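Local coordinates for DNA polymerase sliding clamp 2 (Thermococcus kodakarensis, PDB 3LX2), which probably serves as a sliding clamp subunit, forming a trimeric ring around DNA that tethers DNA polymerase and other proteins during replication, at residues 25-31 and 67-73; 38-42 and 122-126; 52-57 and 234-238. All coordinates share one frame; numbering follows the deposited sequence.

Interaction 1 (25-31 and 67-73)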
loop_
_atom_site.group_PDB
_atom_site.type_symbol
_atom_site.label_atom_id
_atom_site.label_comp_id
_atom_site.label_asym_id
_atom_site.label_seq_id
_atom_site.Cartn_x
_atom_site.Cartn_y
_atom_site.Cartn_z
ATOM N N ASP A 25 -13.069 9.778 -21.620
ATOM C CA ASP A 25 -11.679 9.883 -22.012
ATOM C C ASP A 25 -11.286 11.367 -22.031
ATOM O O ASP A 25 -10.130 11.708 -21.790
ATOM C CB ASP A 25 -11.469 9.235 -23.393
ATOM C CG ASP A 25 -11.992 7.784 -23.452
ATOM O OD1 ASP A 25 -11.623 6.958 -22.593
ATOM O OD2 ASP A 25 -12.782 7.450 -24.378
ATOM N N GLU A 26 -12.275 12.214 -22.315
ATOM C CA GLU A 26 -12.081 13.614 -22.560
ATOM C C GLU A 26 -13.212 14.363 -21.919
ATOM O O GLU A 26 -14.338 13.852 -21.837
ATOM C CB GLU A 26 -12.117 13.929 -24.065
ATOM C CG GLU A 26 -11.467 12.849 -24.973
ATOM C CD GLU A 26 -11.215 13.351 -26.397
ATOM O OE1 GLU A 26 -12.181 13.921 -27.014
ATOM O OE2 GLU A 26 -10.046 13.181 -26.882
ATOM N N ALA A 27 -12.939 15.582 -21.447
ATOM C CA ALA A 27 -14.033 16.394 -20.981
ATOM C C ALA A 27 -14.032 17.792 -21.555
ATOM O O ALA A 27 -12.991 18.404 -21.755
ATOM C CB ALA A 27 -14.029 16.430 -19.530
ATOM N N VAL A 28 -15.228 18.271 -21.850
ATOM C CA VAL A 28 -15.434 19.637 -22.237
ATOM C C VAL A 28 -15.841 20.536 -21.074
ATOM O O VAL A 28 -16.914 20.403 -20.501
ATOM C CB VAL A 28 -16.545 19.699 -23.312
ATOM C CG1 VAL A 28 -16.773 21.164 -23.786
ATOM C CG2 VAL A 28 -16.210 18.738 -24.493
ATOM N N PHE A 29 -15.014 21.512 -20.770
ATOM C CA PHE A 29 -15.342 22.431 -19.700
ATOM C C PHE A 29 -15.876 23.723 -20.270
ATOM O O PHE A 29 -15.177 24.452 -20.943
ATOM C CB PHE A 29 -14.117 22.673 -18.832
ATOM C CG PHE A 29 -13.993 21.719 -17.655
ATOM C CD1 PHE A 29 -14.821 20.607 -17.533
ATOM C CD2 PHE A 29 -13.041 21.944 -16.657
ATOM C CE1 PHE A 29 -14.710 19.739 -16.468
ATOM C CE2 PHE A 29 -12.925 21.058 -15.591
ATOM C CZ PHE A 29 -13.778 19.959 -15.501
ATOM N N GLN A 30 -17.138 24.007 -20.019
ATOM C CA GLN A 30 -17.606 25.328 -20.358
ATOM C C GLN A 30 -17.199 26.313 -19.265
ATOM O O GLN A 30 -17.722 26.303 -18.159
ATOM C CB GLN A 30 -19.101 25.372 -20.603
ATOM C CG GLN A 30 -19.601 26.756 -21.055
ATOM C CD GLN A 30 -19.210 27.061 -22.508
ATOM O OE1 GLN A 30 -19.323 26.176 -23.402
ATOM N NE2 GLN A 30 -18.730 28.307 -22.755
ATOM N N VAL A 31 -16.255 27.169 -19.621
ATOM C CA VAL A 31 -15.771 28.170 -18.717
ATOM C C VAL A 31 -16.514 29.478 -18.931
ATOM O O VAL A 31 -16.254 30.183 -19.917
ATOM C CB VAL A 31 -14.281 28.426 -18.929
ATOM C CG1 VAL A 31 -13.760 29.245 -17.820
ATOM C CG2 VAL A 31 -13.530 27.139 -19.061
ATOM N N GLU A 67 -15.690 30.597 -22.959
ATOM C CA GLU A 67 -15.455 29.572 -23.944
ATOM C C GLU A 67 -15.361 28.178 -23.323
ATOM O O GLU A 67 -15.071 28.026 -22.121
ATOM C CB GLU A 67 -14.192 29.869 -24.751
ATOM C CG GLU A 67 -12.901 29.804 -23.967
ATOM C CD GLU A 67 -11.689 29.507 -24.866
ATOM O OE1 GLU A 67 -10.700 30.280 -24.801
ATOM O OE2 GLU A 67 -11.727 28.495 -25.631
ATOM N N ALA A 68 -15.614 27.187 -24.176
ATOM C CA ALA A 68 -15.415 25.787 -23.886
ATOM C C ALA A 68 -14.007 25.359 -24.195
ATOM O O ALA A 68 -13.520 25.567 -25.318
ATOM C CB ALA A 68 -16.365 24.958 -24.710
ATOM N N ILE A 69 -13.362 24.726 -23.218
ATOM C CA ILE A 69 -12.101 24.028 -23.452
ATOM C C ILE A 69 -12.289 22.536 -23.276
ATOM O O ILE A 69 -13.189 22.081 -22.547
ATOM C CB ILE A 69 -10.978 24.483 -22.512
ATOM C CG1 ILE A 69 -11.489 24.565 -21.076
ATOM C CG2 ILE A 69 -10.375 25.812 -22.991
ATOM C CD1 ILE A 69 -10.412 24.872 -20.067
ATOM N N ALA A 70 -11.428 21.766 -23.915
ATOM C CA ALA A 70 -11.550 20.337 -23.910
ATOM C C ALA A 70 -10.154 19.737 -23.833
ATOM O O ALA A 70 -9.214 20.244 -24.439
ATOM C CB ALA A 70 -12.287 19.861 -25.195
ATOM N N PHE A 71 -10.006 18.661 -23.077
ATOM C CA PHE A 71 -8.672 18.102 -22.906
ATOM C C PHE A 71 -8.731 16.665 -22.435
ATOM O O PHE A 71 -9.773 16.172 -22.022
ATOM C CB PHE A 71 -7.850 18.965 -21.936
ATOM C CG PHE A 71 -8.627 19.375 -20.741
ATOM C CD1 PHE A 71 -8.666 18.564 -19.624
ATOM C CD2 PHE A 71 -9.378 20.540 -20.758
ATOM C CE1 PHE A 71 -9.432 18.921 -18.530
ATOM C CE2 PHE A 71 -10.133 20.906 -19.676
ATOM C CZ PHE A 71 -10.150 20.098 -18.548
ATOM N N ASP A 72 -7.593 15.997 -22.484
ATOM C CA ASP A 72 -7.589 14.600 -22.165
ATOM C C ASP A 72 -7.666 14.384 -20.630
ATOM O O ASP A 72 -6.832 14.897 -19.877
ATOM C CB ASP A 72 -6.401 13.929 -22.803
ATOM C CG ASP A 72 -6.536 12.482 -22.777
ATOM O OD1 ASP A 72 -7.531 11.952 -23.302
ATOM O OD2 ASP A 72 -5.659 11.846 -22.208
ATOM N N LEU A 73 -8.694 13.646 -20.185
ATOM C CA LEU A 73 -8.970 13.571 -18.766
ATOM C C LEU A 73 -7.807 12.860 -18.056
ATOM O O LEU A 73 -7.292 13.320 -17.035
ATOM C CB LEU A 73 -10.338 12.940 -18.481
ATOM C CG LEU A 73 -11.588 13.821 -18.293
ATOM C CD1 LEU A 73 -12.946 13.077 -18.471
ATOM C CD2 LEU A 73 -11.599 14.535 -16.947
#

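Interaction 2 (38-42 and 122-126)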
loop_
_atom_site.group_PDB
_atom_site.type_symbol
_atom_site.label_atom_id
_atom_site.label_comp_id
_atom_site.label_asym_id
_atom_site.label_seq_id
_atom_site.Cartn_x
_atom_site.Cartn_y
_atom_site.Cartn_z
ATOM N N MET A 38 -19.903 21.335 -16.927
ATOM C CA MET A 38 -19.689 20.268 -17.844
ATOM C C MET A 38 -20.894 19.367 -17.792
ATOM O O MET A 38 -21.518 19.209 -16.752
ATOM C CB MET A 38 -18.435 19.494 -17.491
ATOM C CG MET A 38 -18.358 18.165 -18.195
ATOM S SD MET A 38 -16.954 17.269 -17.559
ATOM C CE MET A 38 -17.308 15.652 -18.157
ATOM N N ARG A 39 -21.205 18.788 -18.941
ATOM C CA ARG A 39 -22.267 17.857 -19.089
ATOM C C ARG A 39 -21.802 16.910 -20.143
ATOM O O ARG A 39 -21.397 17.337 -21.224
ATOM C CB ARG A 39 -23.549 18.526 -19.541
ATOM C CG ARG A 39 -24.693 17.499 -19.584
ATOM C CD ARG A 39 -26.075 18.096 -19.732
ATOM N NE ARG A 39 -26.482 19.060 -18.703
ATOM C CZ ARG A 39 -27.632 19.731 -18.766
ATOM N NH1 ARG A 39 -28.463 19.530 -19.807
ATOM N NH2 ARG A 39 -27.965 20.595 -17.811
ATOM N N ALA A 40 -21.820 15.619 -19.822
ATOM C CA ALA A 40 -21.319 14.634 -20.755
ATOM C C ALA A 40 -22.015 13.306 -20.507
ATOM O O ALA A 40 -22.670 13.123 -19.445
ATOM C CB ALA A 40 -19.845 14.495 -20.586
ATOM N N ILE A 41 -21.859 12.385 -21.475
ATOM C CA ILE A 41 -22.415 11.022 -21.374
ATOM C C ILE A 41 -21.369 10.014 -21.790
ATOM O O ILE A 41 -20.603 10.238 -22.704
ATOM C CB ILE A 41 -23.694 10.844 -22.253
ATOM C CG1 ILE A 41 -24.749 11.895 -21.929
ATOM C CG2 ILE A 41 -24.397 9.491 -22.018
ATOM C CD1 ILE A 41 -26.045 11.735 -22.776
ATOM N N ASP A 42 -21.350 8.868 -21.138
ATOM C CA ASP A 42 -20.420 7.792 -21.538
ATOM C C ASP A 42 -20.845 7.115 -22.853
ATOM O O ASP A 42 -22.028 7.117 -23.199
ATOM C CB ASP A 42 -20.243 6.764 -20.393
ATOM C CG ASP A 42 -21.324 5.718 -20.353
ATOM O OD1 ASP A 42 -20.988 4.508 -20.393
ATOM O OD2 ASP A 42 -22.518 6.087 -20.298
ATOM N N GLU A 122 -25.205 19.674 -27.920
ATOM C CA GLU A 122 -26.088 19.948 -26.791
ATOM C C GLU A 122 -26.612 18.658 -26.174
ATOM O O GLU A 122 -26.959 17.713 -26.899
ATOM C CB GLU A 122 -27.254 20.846 -27.234
ATOM C CG GLU A 122 -27.902 21.635 -26.096
ATOM C CD GLU A 122 -26.878 22.318 -25.193
ATOM O OE1 GLU A 122 -25.669 22.340 -25.535
ATOM O OE2 GLU A 122 -27.282 22.836 -24.132
ATOM N N ILE A 123 -26.630 18.597 -24.841
ATOM C CA ILE A 123 -27.236 17.445 -24.148
ATOM C C ILE A 123 -28.448 17.929 -23.371
ATOM O O ILE A 123 -28.362 18.879 -22.587
ATOM C CB ILE A 123 -26.235 16.639 -23.260
ATOM C CG1 ILE A 123 -25.068 16.103 -24.104
ATOM C CG2 ILE A 123 -26.949 15.478 -22.575
ATOM C CD1 ILE A 123 -23.886 15.524 -23.315
ATOM N N GLU A 124 -29.584 17.297 -23.639
ATOM C CA GLU A 124 -30.844 17.709 -23.051
ATOM C C GLU A 124 -31.291 16.710 -21.993
ATOM O O GLU A 124 -31.246 15.491 -22.190
ATOM C CB GLU A 124 -31.913 17.904 -24.139
ATOM C CG GLU A 124 -31.937 19.323 -24.767
ATOM C CD GLU A 124 -32.678 20.357 -23.901
ATOM O OE1 GLU A 124 -33.614 19.950 -23.170
ATOM O OE2 GLU A 124 -32.330 21.569 -23.957
ATOM N N ILE A 125 -31.712 17.255 -20.865
ATOM C CA ILE A 125 -32.076 16.482 -19.701
ATOM C C ILE A 125 -33.600 16.369 -19.597
ATOM O O ILE A 125 -34.291 17.361 -19.305
ATOM C CB ILE A 125 -31.461 17.108 -18.413
ATOM C CG1 ILE A 125 -31.941 16.358 -17.153
ATOM C CG2 ILE A 125 -31.722 18.647 -18.368
ATOM C CD1 ILE A 125 -31.321 16.844 -15.843
ATOM N N PRO A 126 -34.134 15.160 -19.863
ATOM C CA PRO A 126 -35.547 14.846 -19.591
ATOM C C PRO A 126 -35.969 15.197 -18.156
ATOM O O PRO A 126 -35.130 15.213 -17.240
ATOM C CB PRO A 126 -35.621 13.324 -19.781
ATOM C CG PRO A 126 -34.165 12.856 -20.054
ATOM C CD PRO A 126 -33.457 14.063 -20.576
#

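Interaction 3 (52-57 and 234-238)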
loop_
_atom_site.group_PDB
_atom_site.type_symbol
_atom_site.label_atom_id
_atom_site.label_comp_id
_atom_site.label_asym_id
_atom_site.label_seq_id
_atom_site.Cartn_x
_atom_site.Cartn_y
_atom_site.Cartn_z
ATOM N N ASN A 52 -21.592 21.564 -11.984
ATOM C CA ASN A 52 -21.567 23.004 -11.901
ATOM C C ASN A 52 -20.701 23.605 -10.773
ATOM O O ASN A 52 -20.963 23.418 -9.594
ATOM C CB ASN A 52 -22.987 23.556 -11.892
ATOM C CG ASN A 52 -23.016 25.041 -11.658
ATOM O OD1 ASN A 52 -22.839 25.852 -12.571
ATOM N ND2 ASN A 52 -23.212 25.416 -10.396
ATOM N N LEU A 53 -19.700 24.375 -11.174
ATOM C CA LEU A 53 -18.736 24.977 -10.270
ATOM C C LEU A 53 -18.769 26.523 -10.335
ATOM O O LEU A 53 -18.061 27.139 -11.136
ATOM C CB LEU A 53 -17.323 24.431 -10.554
ATOM C CG LEU A 53 -17.081 22.917 -10.432
ATOM C CD1 LEU A 53 -15.617 22.500 -10.778
ATOM C CD2 LEU A 53 -17.493 22.372 -9.130
ATOM N N PRO A 54 -19.584 27.151 -9.490
ATOM C CA PRO A 54 -19.758 28.620 -9.524
ATOM C C PRO A 54 -18.484 29.333 -9.069
ATOM O O PRO A 54 -17.778 28.843 -8.197
ATOM C CB PRO A 54 -20.890 28.876 -8.510
ATOM C CG PRO A 54 -21.529 27.549 -8.274
ATOM C CD PRO A 54 -20.435 26.516 -8.466
ATOM N N GLU A 55 -18.210 30.494 -9.632
ATOM C CA GLU A 55 -17.000 31.253 -9.303
ATOM C C GLU A 55 -16.737 31.437 -7.842
ATOM O O GLU A 55 -15.579 31.438 -7.437
ATOM C CB GLU A 55 -17.060 32.618 -9.924
ATOM C CG GLU A 55 -18.129 33.487 -9.302
ATOM C CD GLU A 55 -18.168 34.842 -9.919
ATOM O OE1 GLU A 55 -17.102 35.396 -10.253
ATOM O OE2 GLU A 55 -19.284 35.350 -10.093
ATOM N N MET A 56 -17.780 31.588 -7.025
ATOM C CA MET A 56 -17.540 31.775 -5.565
ATOM C C MET A 56 -16.678 30.660 -4.881
ATOM O O MET A 56 -16.121 30.873 -3.794
ATOM C CB MET A 56 -18.850 31.994 -4.783
ATOM C CG MET A 56 -19.588 30.725 -4.416
ATOM S SD MET A 56 -21.017 31.015 -3.293
ATOM C CE MET A 56 -21.971 31.975 -4.506
ATOM N N LEU A 57 -16.577 29.484 -5.521
ATOM C CA LEU A 57 -15.799 28.351 -4.981
ATOM C C LEU A 57 -14.294 28.556 -5.052
ATOM O O LEU A 57 -13.521 27.906 -4.342
ATOM C CB LEU A 57 -16.190 27.065 -5.745
ATOM C CG LEU A 57 -17.421 26.335 -5.231
ATOM C CD1 LEU A 57 -17.746 25.263 -6.207
ATOM C CD2 LEU A 57 -17.035 25.740 -3.901
ATOM N N VAL A 234 -20.756 20.440 -3.620
ATOM C CA VAL A 234 -19.291 20.649 -3.389
ATOM C C VAL A 234 -19.069 21.989 -2.695
ATOM O O VAL A 234 -19.454 23.029 -3.195
ATOM C CB VAL A 234 -18.379 20.333 -4.626
ATOM C CG1 VAL A 234 -19.190 20.186 -5.900
ATOM C CG2 VAL A 234 -17.216 21.333 -4.792
ATOM N N ARG A 235 -18.545 21.912 -1.479
ATOM C CA ARG A 235 -18.470 23.050 -0.557
ATOM C C ARG A 235 -19.712 23.911 -0.522
ATOM O O ARG A 235 -19.609 25.144 -0.566
ATOM C CB ARG A 235 -17.274 23.949 -0.877
ATOM C CG ARG A 235 -15.911 23.349 -0.592
ATOM C CD ARG A 235 -14.876 24.338 -1.037
ATOM N NE ARG A 235 -13.527 23.801 -1.018
ATOM C CZ ARG A 235 -12.446 24.538 -1.248
ATOM N NH1 ARG A 235 -12.574 25.834 -1.530
ATOM N NH2 ARG A 235 -11.246 23.972 -1.210
ATOM N N ASP A 236 -20.880 23.279 -0.444
ATOM C CA ASP A 236 -22.129 24.032 -0.279
ATOM C C ASP A 236 -22.183 25.169 -1.281
ATOM O O ASP A 236 -22.112 26.360 -0.899
ATOM C CB ASP A 236 -22.251 24.597 1.159
ATOM C CG ASP A 236 -23.408 23.958 1.969
ATOM O OD1 ASP A 236 -23.429 22.704 2.125
ATOM O OD2 ASP A 236 -24.286 24.721 2.474
ATOM N N ALA A 237 -22.276 24.781 -2.557
ATOM C CA ALA A 237 -22.309 25.697 -3.714
ATOM C C ALA A 237 -22.158 24.935 -5.021
ATOM O O ALA A 237 -23.007 25.008 -5.881
ATOM C CB ALA A 237 -21.247 26.803 -3.611
ATOM N N GLY A 238 -21.071 24.205 -5.190
ATOM C CA GLY A 238 -20.978 23.303 -6.361
ATOM C C GLY A 238 -22.016 22.181 -6.352
ATOM O O GLY A 238 -22.455 21.761 -5.289
#

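Interaction 1 (25-31 and 67-73)
F71 has CG between its backbone N and carbonyl carbon (chi1 44°), which turns the CZ edge of the ring toward F29. The leading atom is CZ. It lies over one face of the F29 ring, 3.9 Å from F29 CD2. The ring planes stand at 87° and the centroids are 5.5 Å apart. This is a T-shaped stack, with F71 giving the edge and F29 the face. F76 makes a second edge-to-face pair with F71. I69 takes a first torsion like that of F71, at 46°. Its CG1 therefore turns to its neighbours across the strand pair, 3.9 Å from F29 CB and close to V31 CG2 as well. On the same side, L73 CD1 rests 3.7 Å from A27 CB. V31 and I69 on this mostly apolar face meet strand 3-7; L73, where helix 73-80 begins, meets helix 10-21.

The other face carries V28, Q30, A68 and A70. V28 spreads its two methyls: CG1 lies 3.9 Å from A68 CB, and CG2 touches A70 CB. The Q30 chain bends back, bringing OE1 within 3.5 Å of A68 CB, while NE2 bonds N32 OD1. The carboxylates of E26 and D72 are fairly close, a like-charge pair that would probably be somewhat unfavourable.

Three hydrogen-bonded pairs, A27 with F71, F29 with I69 and V31 with E67, alternate with three non-hydrogen-bonded pairs in the backbone ladder. A further bond, L73 N to D25 O at 2.9 Å, continues past the strands. D72 is the N-cap of helix 73-80. E67 OE1 forms a salt bridge with K93 NZ. The arrangement is an antiparallel beta ladder at one end of the long sheet, with helix 73-80 following directly, as in the DNA clamp fold.

Interaction 2 (38-42 and 122-126)
I123 packs its side chain against R39, A40 and I41, and this is the tight part of the contact. Different atoms of I123 meet different partners. CD1 reaches the strand backbone, 3.7 Å from A40 CA and close to R39 O. CG2 meets the end of I41, with I41 CD1 3.9 Å away. CB lies beside the aliphatic part of R39, 3.8 Å from R39 CD. R39 and I123 run past each other in opposite directions, so that the arginine chain lies alongside the isoleucine. R39 has CG anti to its backbone N (chi1 -176°) and then bends at chi3, which carries the guanidinium out to the loop.

The outer side is looser and more polar. R39 NH1 donates to I123 O at 2.9 Å. The bond is bent, 134° at the hydrogen, and the donor is tilted 35° from the carbonyl plane. I125 adds one light touch, its CG2 3.7 Å from R39 NH1, with the two side chains crossing at about a right angle. The carboxylates of E122 and E124 stay farther off: R39 NH1 is 5.6 Å from E122 OE2 and 6.0 Å from E124 OE2. At that range any electrostatic help to the arginine is likely to be modest. R39 NE has a long, weak ion pair with D50. E124 and I125 are exposed.

Segment 122-126 belongs to the connector that joins the N-terminal and C-terminal halves of the PCNA fold. In relatives this connector borders the site for partner proteins. Here it lies on the last residues of strand 35-41, and I123 also touches L48 of strand 47-54. The strand itself is paired on its two edges, with strand 26-31 and with strand 47-54.

Interaction 3 (52-57 and 234-238)
G238, which lies against N52 and L57, accepts the shortest polar bond here: V234 N donates to G238 O at 2.7 Å. The return bond runs from G238 N to V234 O at 2.8 Å. A237 and G238 both face V234, forming a classic beta bulge. The missing side chain leaves room for V234 CG1, L57 and L53 around G238. G238 CA lies 3.2 Å from N52 O in a CA-H...O contact.

L57 lies against the turn. Its CG, anti to the carbonyl carbon (chi1 -85°), approaches A237 CB, and the two methyls diverge beyond it. CD1 is 3.6 Å from G238 N. CD2 sits 3.5 Å from R235 CB and near V234 O. P54 CG lies 3.8 Å from A237 O. M56 SD meets A237 CB near the surface.

The extended R235 chain crosses L57 obliquely, passes its guanidinium near L57 O, and makes salt bridges with D8 and E12. N52 OD1 bonds Q37. The segments are thus held mainly by van der Waals contact, partly against backbone polar atoms, while the polar bonds fix the turn itself and tie R235 to the N-terminal part of the chain.

The three contacts lie along the first half of one long antiparallel sheet. Its strands 67-72, 26-31, 35-41, 47-54 and 238-244 follow in that order. Interactions 1 and 2 are centred about 14 Å apart and touch: M38 packs on A27 and F29. Interaction 3 is centred about 18 Å from the first and 19 Å from the second, without touching either. Along the chain, 25-31, 38-42 and 52-57 come first, then their partners 67-73, 122-126 and 234-238 in the same order. Interaction 1 stays within the N-terminal domain. Interactions 2 and 3 bring in the connector and the C-terminal domain, so the long sheet runs on from one domain to the other within the subunit.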